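Local coordinates for putative oxidoreductase YfjR (Streptomyces aurantiacus, PDB 4OQZ), which acts as an imine reductase, an S-selective enzyme that reduces imines to amines, probably with NADPH as the hydride donor, at residues Ala139-His144 / Gly153-Arg158; Ala71-Leu76 / Arg100-Arg105; Tyr183-Ala188 / His246-Ser251. One frame throughout, in Å; residues are numbered along the deposited sequence.

Contact 1 (Ala139-His144 / Gly153-Arg158); sequences AAYDQH and GKTDYR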
ATOM      1  N   ALA A 139      21.363  26.242   9.577  1.00 61.88           N
ATOM      2  CA  ALA A 139      21.259  27.421  10.450  1.00 62.21           C
ATOM      3  C   ALA A 139      19.888  28.103  10.388  1.00 61.61           C
ATOM      4  O   ALA A 139      19.392  28.531  11.435  1.00 59.69           O
ATOM      5  CB  ALA A 139      22.375  28.422  10.138  1.00 66.35           C
ATOM      6  N   ALA A 140      19.286  28.209   9.168  1.00 56.38           N
ATOM      7  CA  ALA A 140      17.962  28.814   8.956  1.00 55.19           C
ATOM      8  C   ALA A 140      16.871  27.909   9.543  1.00 53.35           C
ATOM      9  O   ALA A 140      15.946  28.419  10.173  1.00 51.41           O
ATOM     10  CB  ALA A 140      17.710  29.042   7.469  1.00 56.16           C
ATOM     11  N   TYR A 141      17.012  26.572   9.375  1.00 48.49           N
ATOM     12  CA  TYR A 141      16.074  25.573   9.903  1.00 45.95           C
ATOM     13  C   TYR A 141      16.032  25.680  11.427  1.00 49.10           C
ATOM     14  O   TYR A 141      14.941  25.826  12.002  1.00 47.29           O
ATOM     15  CB  TYR A 141      16.452  24.133   9.462  1.00 46.02           C
ATOM     16  CG  TYR A 141      15.692  23.067  10.226  1.00 45.49           C
ATOM     17  CD1 TYR A 141      14.392  22.716   9.866  1.00 45.03           C
ATOM     18  CD2 TYR A 141      16.236  22.476  11.367  1.00 47.52           C
ATOM     19  CE1 TYR A 141      13.658  21.791  10.611  1.00 43.42           C
ATOM     20  CE2 TYR A 141      15.509  21.557  12.122  1.00 47.28           C
ATOM     21  CZ  TYR A 141      14.230  21.199  11.727  1.00 48.38           C
ATOM     22  OH  TYR A 141      13.532  20.253  12.437  1.00 48.53           O
ATOM     23  N   ASP A 142      17.228  25.636  12.061  1.00 46.37           N
ATOM     24  CA  ASP A 142      17.407  25.749  13.508  1.00 47.82           C
ATOM     25  C   ASP A 142      16.816  27.036  14.099  1.00 52.94           C
ATOM     26  O   ASP A 142      16.160  26.979  15.142  1.00 53.46           O
ATOM     27  CB  ASP A 142      18.899  25.640  13.886  1.00 52.35           C
ATOM     28  CG  ASP A 142      19.479  24.241  13.812  1.00 64.51           C
ATOM     29  OD1 ASP A 142      18.764  23.281  14.177  1.00 65.76           O
ATOM     30  OD2 ASP A 142      20.666  24.110  13.433  1.00 69.11           O
ATOM     31  N   GLN A 143      17.043  28.181  13.433  1.00 50.97           N
ATOM     32  CA  GLN A 143      16.601  29.504  13.880  1.00 52.68           C
ATOM     33  C   GLN A 143      15.091  29.635  13.893  1.00 55.77           C
ATOM     34  O   GLN A 143      14.525  30.226  14.814  1.00 56.01           O
ATOM     35  CB  GLN A 143      17.208  30.591  12.965  1.00 55.95           C
ATOM     36  CG  GLN A 143      17.127  32.017  13.520  1.00 76.34           C
ATOM     37  CD  GLN A 143      17.356  33.094  12.476  1.00 94.87           C
ATOM     38  OE1 GLN A 143      18.211  32.977  11.578  1.00 90.05           O
ATOM     39  NE2 GLN A 143      16.613  34.191  12.597  1.00 83.88           N
ATOM     40  N   HIS A 144      14.441  29.091  12.867  1.00 51.35           N
ATOM     41  CA  HIS A 144      13.000  29.210  12.664  1.00 49.55           C
ATOM     42  C   HIS A 144      12.152  27.947  12.986  1.00 50.09           C
ATOM     43  O   HIS A 144      10.955  27.959  12.733  1.00 46.49           O
ATOM     44  CB  HIS A 144      12.746  29.689  11.227  1.00 49.98           C
ATOM     45  CG  HIS A 144      13.365  31.017  10.922  1.00 55.93           C
ATOM     46  ND1 HIS A 144      12.800  32.194  11.376  1.00 58.81           N
ATOM     47  CD2 HIS A 144      14.485  31.311  10.220  1.00 59.03           C
ATOM     48  CE1 HIS A 144      13.591  33.162  10.944  1.00 60.38           C
ATOM     49  NE2 HIS A 144      14.609  32.681  10.232  1.00 60.97           N
ATOM     50  N   GLY A 153       3.311  19.903  14.066  1.00 36.40           N
ATOM     51  CA  GLY A 153       3.978  19.693  15.356  1.00 38.65           C
ATOM     52  C   GLY A 153       5.363  19.063  15.262  1.00 43.92           C
ATOM     53  O   GLY A 153       6.267  19.424  16.022  1.00 42.10           O
ATOM     54  N   LYS A 154       5.541  18.148  14.278  1.00 41.27           N
ATOM     55  CA  LYS A 154       6.807  17.488  14.002  1.00 41.32           C
ATOM     56  C   LYS A 154       7.415  18.055  12.715  1.00 43.57           C
ATOM     57  O   LYS A 154       6.693  18.362  11.746  1.00 41.60           O
ATOM     58  CB  LYS A 154       6.640  15.962  13.900  1.00 41.72           C
ATOM     59  CG  LYS A 154       6.004  15.287  15.114  1.00 55.29           C
ATOM     60  CD  LYS A 154       5.484  13.889  14.719  1.00 63.54           C
ATOM     61  CE  LYS A 154       4.831  13.136  15.854  1.00 72.08           C
ATOM     62  NZ  LYS A 154       4.131  11.914  15.369  1.00 68.17           N
ATOM     63  N   THR A 155       8.748  18.256  12.744  1.00 40.25           N
ATOM     64  CA  THR A 155       9.544  18.749  11.609  1.00 39.41           C
ATOM     65  C   THR A 155      10.761  17.846  11.504  1.00 42.29           C
ATOM     66  O   THR A 155      11.388  17.514  12.517  1.00 42.88           O
ATOM     67  CB  THR A 155       9.867  20.266  11.673  1.00 45.60           C
ATOM     68  OG1 THR A 155      10.836  20.535  12.693  1.00 43.75           O
ATOM     69  CG2 THR A 155       8.593  21.172  11.829  1.00 40.78           C
ATOM     70  N   ASP A 156      11.076  17.414  10.282  1.00 38.02           N
ATOM     71  CA  ASP A 156      12.172  16.455  10.070  1.00 36.92           C
ATOM     72  C   ASP A 156      13.217  16.951   9.079  1.00 43.10           C
ATOM     73  O   ASP A 156      13.052  16.783   7.873  1.00 43.02           O
ATOM     74  CB  ASP A 156      11.569  15.118   9.627  1.00 36.17           C
ATOM     75  CG  ASP A 156      12.497  13.920   9.583  1.00 43.33           C
ATOM     76  OD1 ASP A 156      13.701  14.078   9.912  1.00 44.85           O
ATOM     77  OD2 ASP A 156      12.008  12.811   9.289  1.00 47.94           O
ATOM     78  N   TYR A 157      14.315  17.527   9.599  1.00 43.18           N
ATOM     79  CA  TYR A 157      15.421  18.044   8.800  1.00 45.42           C
ATOM     80  C   TYR A 157      16.251  16.896   8.199  1.00 49.40           C
ATOM     81  O   TYR A 157      16.898  16.143   8.934  1.00 48.78           O
ATOM     82  CB  TYR A 157      16.287  19.002   9.624  1.00 49.47           C
ATOM     83  CG  TYR A 157      17.424  19.591   8.829  1.00 53.25           C
ATOM     84  CD1 TYR A 157      17.226  20.694   8.001  1.00 55.18           C
ATOM     85  CD2 TYR A 157      18.697  19.028   8.874  1.00 56.06           C
ATOM     86  CE1 TYR A 157      18.271  21.230   7.251  1.00 56.68           C
ATOM     87  CE2 TYR A 157      19.745  19.548   8.118  1.00 58.91           C
ATOM     88  CZ  TYR A 157      19.530  20.661   7.323  1.00 62.25           C
ATOM     89  OH  TYR A 157      20.574  21.190   6.608  1.00 60.91           O
ATOM     90  N   ARG A 158      16.219  16.778   6.860  1.00 46.58           N
ATOM     91  CA  ARG A 158      16.865  15.705   6.091  1.00 47.55           C
ATOM     92  C   ARG A 158      18.268  15.980   5.621  1.00 56.10           C
ATOM     93  O   ARG A 158      19.053  15.038   5.413  1.00 57.16           O
ATOM     94  CB  ARG A 158      15.975  15.254   4.911  1.00 46.28           C
ATOM     95  CG  ARG A 158      14.558  14.750   5.266  1.00 47.88           C
ATOM     96  CD  ARG A 158      14.476  13.781   6.452  1.00 51.58           C
ATOM     97  NE  ARG A 158      15.414  12.654   6.356  1.00 58.32           N
ATOM     98  CZ  ARG A 158      15.986  12.060   7.403  1.00 71.37           C
ATOM     99  NH1 ARG A 158      15.731  12.481   8.637  1.00 49.00           N
ATOM    100  NH2 ARG A 158      16.832  11.048   7.223  1.00 54.92           N
TER
HETATM  101  O   HOH W   1      14.690  17.512  12.609  1.00 33.93           O

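Contact 2 (Ala71-Leu76 / Arg100-Arg105); sequences AMYGVL and RAAARR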
ATOM      1  N   ALA A  71       5.455  28.528 -10.430  1.00 89.34           N
ATOM      2  CA  ALA A  71       4.580  29.627 -10.021  1.00 89.82           C
ATOM      3  C   ALA A  71       5.303  30.607  -9.095  1.00 94.60           C
ATOM      4  O   ALA A  71       4.921  31.776  -9.039  1.00 97.68           O
ATOM      5  CB  ALA A  71       3.333  29.082  -9.344  1.00 87.45           C
ATOM      6  N   MET A  72       6.348  30.136  -8.383  1.00 89.08           N
ATOM      7  CA  MET A  72       7.168  30.913  -7.441  1.00 88.75           C
ATOM      8  C   MET A  72       7.946  32.047  -8.118  1.00 93.97           C
ATOM      9  O   MET A  72       8.053  33.131  -7.542  1.00 94.51           O
ATOM     10  CB  MET A  72       8.121  29.981  -6.664  1.00 88.86           C
ATOM     11  CG  MET A  72       8.772  30.615  -5.451  1.00 92.48           C
ATOM     12  SD  MET A  72      10.476  31.113  -5.757  1.00100.61           S
ATOM     13  CE  MET A  72      11.053  31.271  -4.095  1.00 94.93           C
ATOM     14  N   TYR A  73       8.478  31.800  -9.331  1.00 91.33           N
ATOM     15  CA  TYR A  73       9.250  32.781 -10.110  1.00 94.75           C
ATOM     16  C   TYR A  73       8.436  34.003 -10.549  1.00100.17           C
ATOM     17  O   TYR A  73       9.020  35.052 -10.854  1.00103.34           O
ATOM     18  CB  TYR A  73       9.946  32.118 -11.309  1.00 98.54           C
ATOM     19  CG  TYR A  73      10.923  31.035 -10.907  1.00 98.18           C
ATOM     20  CD1 TYR A  73      12.236  31.346 -10.559  1.00100.90           C
ATOM     21  CD2 TYR A  73      10.533  29.700 -10.859  1.00 96.22           C
ATOM     22  CE1 TYR A  73      13.133  30.353 -10.165  1.00100.03           C
ATOM     23  CE2 TYR A  73      11.419  28.700 -10.459  1.00 95.36           C
ATOM     24  CZ  TYR A  73      12.719  29.030 -10.119  1.00104.73           C
ATOM     25  OH  TYR A  73      13.588  28.038  -9.743  1.00105.59           O
ATOM     26  N   GLY A  74       7.109  33.849 -10.574  1.00 94.06           N
ATOM     27  CA  GLY A  74       6.152  34.898 -10.908  1.00 96.07           C
ATOM     28  C   GLY A  74       5.978  35.879  -9.766  1.00 97.14           C
ATOM     29  O   GLY A  74       5.932  37.091  -9.996  1.00 99.28           O
ATOM     30  N   VAL A  75       5.881  35.354  -8.515  1.00 88.70           N
ATOM     31  CA  VAL A  75       5.761  36.158  -7.292  1.00 87.16           C
ATOM     32  C   VAL A  75       7.015  37.050  -7.162  1.00 94.47           C
ATOM     33  O   VAL A  75       6.906  38.271  -7.032  1.00 96.08           O
ATOM     34  CB  VAL A  75       5.507  35.265  -6.042  1.00 85.89           C
ATOM     35  CG1 VAL A  75       5.825  35.993  -4.738  1.00 84.51           C
ATOM     36  CG2 VAL A  75       4.073  34.746  -6.024  1.00 84.25           C
ATOM     37  N   LEU A  76       8.193  36.431  -7.299  1.00 91.91           N
ATOM     38  CA  LEU A  76       9.497  37.082  -7.211  1.00 94.11           C
ATOM     39  C   LEU A  76       9.827  38.015  -8.389  1.00104.31           C
ATOM     40  O   LEU A  76      10.749  38.820  -8.264  1.00106.50           O
ATOM     41  CB  LEU A  76      10.593  36.016  -7.013  1.00 92.05           C
ATOM     42  CG  LEU A  76      10.872  35.543  -5.564  1.00 92.31           C
ATOM     43  CD1 LEU A  76       9.736  34.715  -4.993  1.00 90.80           C
ATOM     44  CD2 LEU A  76      12.147  34.735  -5.500  1.00 91.82           C
ATOM     45  N   ARG A 100      15.980  22.393  -6.202  1.00 63.69           N
ATOM     46  CA  ARG A 100      17.387  22.775  -6.303  1.00 67.77           C
ATOM     47  C   ARG A 100      17.541  24.037  -7.140  1.00 75.60           C
ATOM     48  O   ARG A 100      18.413  24.853  -6.827  1.00 77.94           O
ATOM     49  CB  ARG A 100      18.274  21.650  -6.895  1.00 70.14           C
ATOM     50  CG  ARG A 100      18.459  20.452  -5.965  1.00 76.49           C
ATOM     51  CD  ARG A 100      19.400  19.395  -6.532  1.00 82.32           C
ATOM     52  NE  ARG A 100      19.283  18.132  -5.796  1.00 86.39           N
ATOM     53  CZ  ARG A 100      18.690  17.034  -6.259  1.00100.83           C
ATOM     54  NH1 ARG A 100      18.179  17.011  -7.484  1.00 93.21           N
ATOM     55  NH2 ARG A 100      18.626  15.943  -5.510  1.00 86.52           N
ATOM     56  N   ALA A 101      16.704  24.206  -8.202  1.00 72.19           N
ATOM     57  CA  ALA A 101      16.767  25.401  -9.062  1.00 75.20           C
ATOM     58  C   ALA A 101      16.146  26.610  -8.357  1.00 75.70           C
ATOM     59  O   ALA A 101      16.581  27.732  -8.587  1.00 77.20           O
ATOM     60  CB  ALA A 101      16.095  25.151 -10.407  1.00 77.66           C
ATOM     61  N   ALA A 102      15.169  26.374  -7.461  1.00 67.71           N
ATOM     62  CA  ALA A 102      14.517  27.429  -6.681  1.00 66.42           C
ATOM     63  C   ALA A 102      15.460  27.969  -5.606  1.00 71.40           C
ATOM     64  O   ALA A 102      15.593  29.188  -5.485  1.00 73.74           O
ATOM     65  CB  ALA A 102      13.229  26.911  -6.055  1.00 63.31           C
ATOM     66  N   ALA A 103      16.143  27.065  -4.859  1.00 67.27           N
ATOM     67  CA  ALA A 103      17.124  27.400  -3.815  1.00 67.97           C
ATOM     68  C   ALA A 103      18.279  28.231  -4.345  1.00 74.24           C
ATOM     69  O   ALA A 103      18.681  29.200  -3.696  1.00 74.57           O
ATOM     70  CB  ALA A 103      17.671  26.139  -3.181  1.00 67.30           C
ATOM     71  N   ARG A 104      18.810  27.835  -5.521  1.00 72.19           N
ATOM     72  CA  ARG A 104      19.923  28.465  -6.222  1.00 75.59           C
ATOM     73  C   ARG A 104      19.621  29.934  -6.544  1.00 81.23           C
ATOM     74  O   ARG A 104      20.470  30.796  -6.301  1.00 85.81           O
ATOM     75  CB  ARG A 104      20.220  27.672  -7.497  1.00 78.19           C
ATOM     76  CG  ARG A 104      21.695  27.379  -7.737  1.00 90.92           C
ATOM     77  CD  ARG A 104      21.901  26.160  -8.627  1.00 99.99           C
ATOM     78  NE  ARG A 104      21.178  26.259  -9.900  1.00105.27           N
ATOM     79  CZ  ARG A 104      20.289  25.368 -10.333  1.00111.21           C
ATOM     80  NH1 ARG A 104      20.023  24.280  -9.615  1.00 87.71           N
ATOM     81  NH2 ARG A 104      19.672  25.549 -11.493  1.00 96.98           N
ATOM     82  N   ARG A 105      18.412  30.215  -7.072  1.00 74.68           N
ATOM     83  CA  ARG A 105      17.937  31.559  -7.406  1.00 76.07           C
ATOM     84  C   ARG A 105      17.762  32.449  -6.148  1.00 79.34           C
ATOM     85  O   ARG A 105      18.130  33.620  -6.182  1.00 82.02           O
ATOM     86  CB  ARG A 105      16.636  31.475  -8.240  1.00 74.02           C
ATOM     87  CG  ARG A 105      16.005  32.811  -8.629  1.00 78.74           C
ATOM     88  CD  ARG A 105      16.772  33.546  -9.707  1.00 84.44           C
ATOM     89  NE  ARG A 105      16.347  34.942  -9.801  1.00 87.44           N
ATOM     90  CZ  ARG A 105      17.169  35.984  -9.722  1.00106.68           C
ATOM     91  NH1 ARG A 105      18.475  35.800  -9.554  1.00102.32           N
ATOM     92  NH2 ARG A 105      16.697  37.218  -9.828  1.00 84.35           N
TER

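Contact 3 (Tyr183-Ala188 / His246-Ser251); sequences YWQAVA and HTNADS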
ATOM      1  N   TYR A 183      -6.763   0.139  -2.940  1.00 36.52           N
ATOM      2  CA  TYR A 183      -8.032   0.175  -2.198  1.00 37.29           C
ATOM      3  C   TYR A 183      -9.191   0.445  -3.165  1.00 40.85           C
ATOM      4  O   TYR A 183     -10.206  -0.237  -3.078  1.00 41.58           O
ATOM      5  CB  TYR A 183      -8.010   1.150  -0.997  1.00 36.84           C
ATOM      6  CG  TYR A 183      -9.298   1.124  -0.189  1.00 38.82           C
ATOM      7  CD1 TYR A 183      -9.845  -0.080   0.249  1.00 40.88           C
ATOM      8  CD2 TYR A 183      -9.985   2.298   0.102  1.00 39.51           C
ATOM      9  CE1 TYR A 183     -11.013  -0.116   0.999  1.00 42.65           C
ATOM     10  CE2 TYR A 183     -11.195   2.273   0.807  1.00 41.42           C
ATOM     11  CZ  TYR A 183     -11.713   1.058   1.238  1.00 48.60           C
ATOM     12  OH  TYR A 183     -12.881   0.991   1.946  1.00 44.87           O
ATOM     13  N   TRP A 184      -9.024   1.353  -4.155  1.00 39.91           N
ATOM     14  CA  TRP A 184     -10.124   1.614  -5.114  1.00 40.92           C
ATOM     15  C   TRP A 184     -10.366   0.344  -5.916  1.00 44.02           C
ATOM     16  O   TRP A 184     -11.508  -0.005  -6.155  1.00 44.00           O
ATOM     17  CB  TRP A 184      -9.850   2.786  -6.072  1.00 41.63           C
ATOM     18  CG  TRP A 184      -9.604   4.161  -5.502  1.00 41.79           C
ATOM     19  CD1 TRP A 184      -9.058   5.213  -6.176  1.00 45.57           C
ATOM     20  CD2 TRP A 184      -9.969   4.666  -4.204  1.00 39.86           C
ATOM     21  NE1 TRP A 184      -8.986   6.316  -5.359  1.00 43.85           N
ATOM     22  CE2 TRP A 184      -9.552   6.015  -4.149  1.00 43.67           C
ATOM     23  CE3 TRP A 184     -10.535   4.093  -3.049  1.00 39.83           C
ATOM     24  CZ2 TRP A 184      -9.714   6.806  -3.004  1.00 41.84           C
ATOM     25  CZ3 TRP A 184     -10.713   4.889  -1.929  1.00 39.42           C
ATOM     26  CH2 TRP A 184     -10.305   6.226  -1.915  1.00 40.05           C
ATOM     27  N   GLN A 185      -9.281  -0.406  -6.237  1.00 39.92           N
ATOM     28  CA  GLN A 185      -9.394  -1.692  -6.920  1.00 40.63           C
ATOM     29  C   GLN A 185     -10.127  -2.778  -6.083  1.00 42.46           C
ATOM     30  O   GLN A 185     -10.904  -3.556  -6.639  1.00 44.86           O
ATOM     31  CB  GLN A 185      -8.012  -2.187  -7.355  1.00 41.00           C
ATOM     32  CG  GLN A 185      -8.067  -3.436  -8.209  1.00 39.69           C
ATOM     33  CD  GLN A 185      -8.480  -3.175  -9.629  1.00 51.96           C
ATOM     34  OE1 GLN A 185      -8.091  -2.176 -10.249  1.00 50.27           O
ATOM     35  NE2 GLN A 185      -9.277  -4.075 -10.176  1.00 49.54           N
ATOM     36  N   ALA A 186      -9.873  -2.812  -4.763  1.00 36.88           N
ATOM     37  CA  ALA A 186     -10.470  -3.744  -3.800  1.00 35.74           C
ATOM     38  C   ALA A 186     -11.959  -3.455  -3.674  1.00 39.38           C
ATOM     39  O   ALA A 186     -12.776  -4.382  -3.714  1.00 39.79           O
ATOM     40  CB  ALA A 186      -9.796  -3.574  -2.436  1.00 33.92           C
ATOM     41  N   VAL A 187     -12.307  -2.168  -3.512  1.00 37.26           N
ATOM     42  CA  VAL A 187     -13.720  -1.688  -3.448  1.00 38.44           C
ATOM     43  C   VAL A 187     -14.488  -2.126  -4.667  1.00 48.57           C
ATOM     44  O   VAL A 187     -15.555  -2.734  -4.515  1.00 51.11           O
ATOM     45  CB  VAL A 187     -13.855  -0.179  -3.092  1.00 41.16           C
ATOM     46  CG1 VAL A 187     -15.307   0.309  -3.159  1.00 41.84           C
ATOM     47  CG2 VAL A 187     -13.311   0.081  -1.688  1.00 38.51           C
ATOM     48  N   ALA A 188     -13.906  -1.916  -5.873  1.00 47.67           N
ATOM     49  CA  ALA A 188     -14.536  -2.293  -7.141  1.00 49.45           C
ATOM     50  C   ALA A 188     -14.768  -3.797  -7.260  1.00 52.27           C
ATOM     51  O   ALA A 188     -15.855  -4.193  -7.675  1.00 51.67           O
ATOM     52  CB  ALA A 188     -13.746  -1.763  -8.334  1.00 51.19           C
ATOM     53  N   HIS A 246      -7.354 -12.605 -12.926  1.00 58.52           N
ATOM     54  CA  HIS A 246      -8.476 -13.453 -13.365  1.00 61.63           C
ATOM     55  C   HIS A 246      -9.770 -13.181 -12.606  1.00 62.28           C
ATOM     56  O   HIS A 246     -10.809 -13.016 -13.238  1.00 62.91           O
ATOM     57  CB  HIS A 246      -8.108 -14.947 -13.376  1.00 64.31           C
ATOM     58  CG  HIS A 246      -7.390 -15.384 -14.620  1.00 71.29           C
ATOM     59  ND1 HIS A 246      -8.081 -15.725 -15.775  1.00 77.17           N
ATOM     60  CD2 HIS A 246      -6.064 -15.527 -14.848  1.00 74.02           C
ATOM     61  CE1 HIS A 246      -7.156 -16.061 -16.661  1.00 79.32           C
ATOM     62  NE2 HIS A 246      -5.925 -15.951 -16.150  1.00 78.06           N
ATOM     63  N   THR A 247      -9.688 -13.042 -11.270  1.00 54.94           N
ATOM     64  CA  THR A 247     -10.809 -12.746 -10.365  1.00 52.59           C
ATOM     65  C   THR A 247     -11.530 -11.455 -10.781  1.00 55.67           C
ATOM     66  O   THR A 247     -12.765 -11.396 -10.750  1.00 57.00           O
ATOM     67  CB  THR A 247     -10.271 -12.644  -8.920  1.00 56.87           C
ATOM     68  OG1 THR A 247      -9.615 -13.860  -8.570  1.00 56.34           O
ATOM     69  CG2 THR A 247     -11.349 -12.354  -7.902  1.00 57.03           C
ATOM     70  N   ASN A 248     -10.757 -10.420 -11.118  1.00 50.71           N
ATOM     71  CA  ASN A 248     -11.282  -9.128 -11.527  1.00 52.43           C
ATOM     72  C   ASN A 248     -11.908  -9.229 -12.919  1.00 62.01           C
ATOM     73  O   ASN A 248     -12.999  -8.699 -13.142  1.00 62.05           O
ATOM     74  CB  ASN A 248     -10.193  -8.061 -11.463  1.00 52.44           C
ATOM     75  CG  ASN A 248      -9.886  -7.623 -10.068  1.00 63.33           C
ATOM     76  OD1 ASN A 248     -10.549  -6.757  -9.500  1.00 55.50           O
ATOM     77  ND2 ASN A 248      -8.887  -8.228  -9.470  1.00 59.40           N
ATOM     78  N   ALA A 249     -11.246  -9.971 -13.831  1.00 62.46           N
ATOM     79  CA  ALA A 249     -11.730 -10.187 -15.199  1.00 66.43           C
ATOM     80  C   ALA A 249     -13.015 -11.028 -15.200  1.00 74.90           C
ATOM     81  O   ALA A 249     -13.897 -10.784 -16.022  1.00 77.94           O
ATOM     82  CB  ALA A 249     -10.651 -10.858 -16.039  1.00 68.69           C
ATOM     83  N   ASP A 250     -13.123 -12.002 -14.263  1.00 71.32           N
ATOM     84  CA  ASP A 250     -14.296 -12.875 -14.128  1.00 72.25           C
ATOM     85  C   ASP A 250     -15.533 -12.100 -13.665  1.00 74.48           C
ATOM     86  O   ASP A 250     -16.640 -12.429 -14.079  1.00 76.00           O
ATOM     87  CB  ASP A 250     -14.022 -14.037 -13.152  1.00 71.57           C
ATOM     88  CG  ASP A 250     -13.112 -15.148 -13.655  1.00 80.86           C
ATOM     89  OD1 ASP A 250     -12.899 -15.236 -14.887  1.00 82.26           O
ATOM     90  OD2 ASP A 250     -12.626 -15.938 -12.817  1.00 89.30           O
ATOM     91  N   SER A 251     -15.332 -11.093 -12.791  1.00 67.57           N
ATOM     92  CA  SER A 251     -16.363 -10.256 -12.196  1.00 66.95           C
ATOM     93  C   SER A 251     -16.759  -9.062 -13.075  1.00 73.80           C
ATOM     94  O   SER A 251     -17.657  -8.307 -12.707  1.00 74.56           O
ATOM     95  CB  SER A 251     -15.889  -9.754 -10.838  1.00 67.97           C
ATOM     96  OG  SER A 251     -15.371 -10.811 -10.051  1.00 77.81           O
TER

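Contact 1 (Ala139-His144 / Gly153-Arg158)
Y157 lays its CB on the ring of Y141. The carbon sits 3.6 Å above the ring plane, over the centre, so this is a CH-pi contact made by a methylene. The ring of Y157 runs on from there towards the root of Y141, where its CD1 comes 3.6 Å from Y141 CG. The two rings are inclined at 38° and neither stack nor meet edge to face. Y141 has CG anti to its backbone N (chi1 168°), which sends the ring out from helix 139-144 towards the strand. Its hydroxyl reaches T155, and Y141 OH and T155 OG1 share a hydrogen bond of 2.7 Å near the edge of the ring. A water lies 3.0 Å from Y141 OH and accepts a hydrogen bond from Y157 N, also at 3.0 Å. Helix and strand run nearly antiparallel, at 165°. They belong to the beta-alpha-beta unit of strand 131-135, helix 138-151 and strand 154-159, at one end of the sheet of the Rossmann-type domain. Y134 of strand 131-135 and L114 of strand 112-119 also touch Y141. A leucine in place of Y141 would probably leave T155 OG1 and the water without their phenol partner and Y157 CB without an aromatic face. The hydroxyl of Y157 bonds to the carbonyl of G136. D156 lies on the strand between T155 and Y157, with its CB directed away from the helix. Its OD1 takes a salt bridge from R158 NH1 at 2.9 Å, and its OD2 bonds to Y203 of the second subunit.

Contact 2 (Ala71-Leu76 / Arg100-Arg105)
Y73 points its hydroxyl at the backbone where A101 joins A102. Y73 OH lies 3.2 Å from A101 O. The amide of A102 is just as near, but its angle to the hydroxyl is too poor for a hydrogen bond. The methyl groups of both alanines approach the hydroxyl too: Y73 OH is 3.9 Å from A102 CB. Small residues here let the phenol come close to the helix backbone. Y73 has its CG anti to the carbonyl carbon (chi1 -60°), and the ring extends across from helix 71-75 to helix 100-105.

R105, one turn further along that helix, meets the edge of the ring. Its CG stands 4.1 Å from Y73 CE1, close to the ring plane, so the aliphatic part of the arginine does the touching. The chain then bends at chi2 (73°). Its guanidinium plane ends up nearly coplanar with the phenol ring, without stacking on it. The charged end is held by a salt bridge from NH2 to E80, and E108 adds a long, weak ion pair to NH1.

Further out, the sheet places both helices. M72, next to Y73, turns its CB towards the other helix and packs on L88 and N90 of strand 87-90. A102 and A103 rest on H113 of strand 112-119. A71 N bonds to D68, while the backbone bonds within 71-76 are all weak. The short helix axes are 11.5 Å apart and run at 18° to each other, the layout of neighbouring, nearly parallel helices that follow successive parallel strands in a Rossmann-type dinucleotide-binding fold.

Contact 3 (Tyr183-Ala188 / His246-Ser251)
Q185 and N248 meet through their amides alone. Q185 NE2 donates to N248 OD1 at 3.0 Å, with an N-H...O angle of 151°. The acceptor lies in the amide plane of Q185. Seen from N248, however, the donor stands above the carbonyl plane, 73° out of it. The two amide planes are 75° apart. Q185 gets there by a bend at its second torsion, which swings its amide across to N248.

This small meeting point is buried. V253 touches both side chains, F257 and P258 touch Q185, and T255 and L189 touch N248. The outer side of helix 246-250 is different: H246, A249 and D250 lie exposed there and make no contact with 183-188. On helix 183-188, W184 turns to the second subunit and meets F278 and Y218 of that chain.

S251 OG donates to T247 O at 2.8 Å, back along its own chain.

Q185 NE2 also donates to the carbonyl of D254, and N248 ND2 donates to that of V244. These bonds fix which way round each amide sits. The two from Q185 NE2 join helix 163-191 to helix 234-250 and to the loop at D254, through uncharged groups inside the domain.

Contacts 1 and 2 share the N-terminal Rossmann-type domain, with centres 21 Å apart and nearest atoms about 11 Å apart. They do not touch, but strand 112-119 links them: side chains of both contacts rest on it. Contact 3 lies in the helical C-terminal domain, its centre 44 Å from that of either other contact, on the opposite side of the chain's centre. Strand 154-159 of contact 1 leads along the chain into the long helix 163-191, which carries one half of contact 3. All three have a residue that reaches the second subunit, though in contact 2 it is R100, which takes no part in the contact itself. NADPH is expected to bind the Rossmann-type domain, which contacts 1 and 2 help to build.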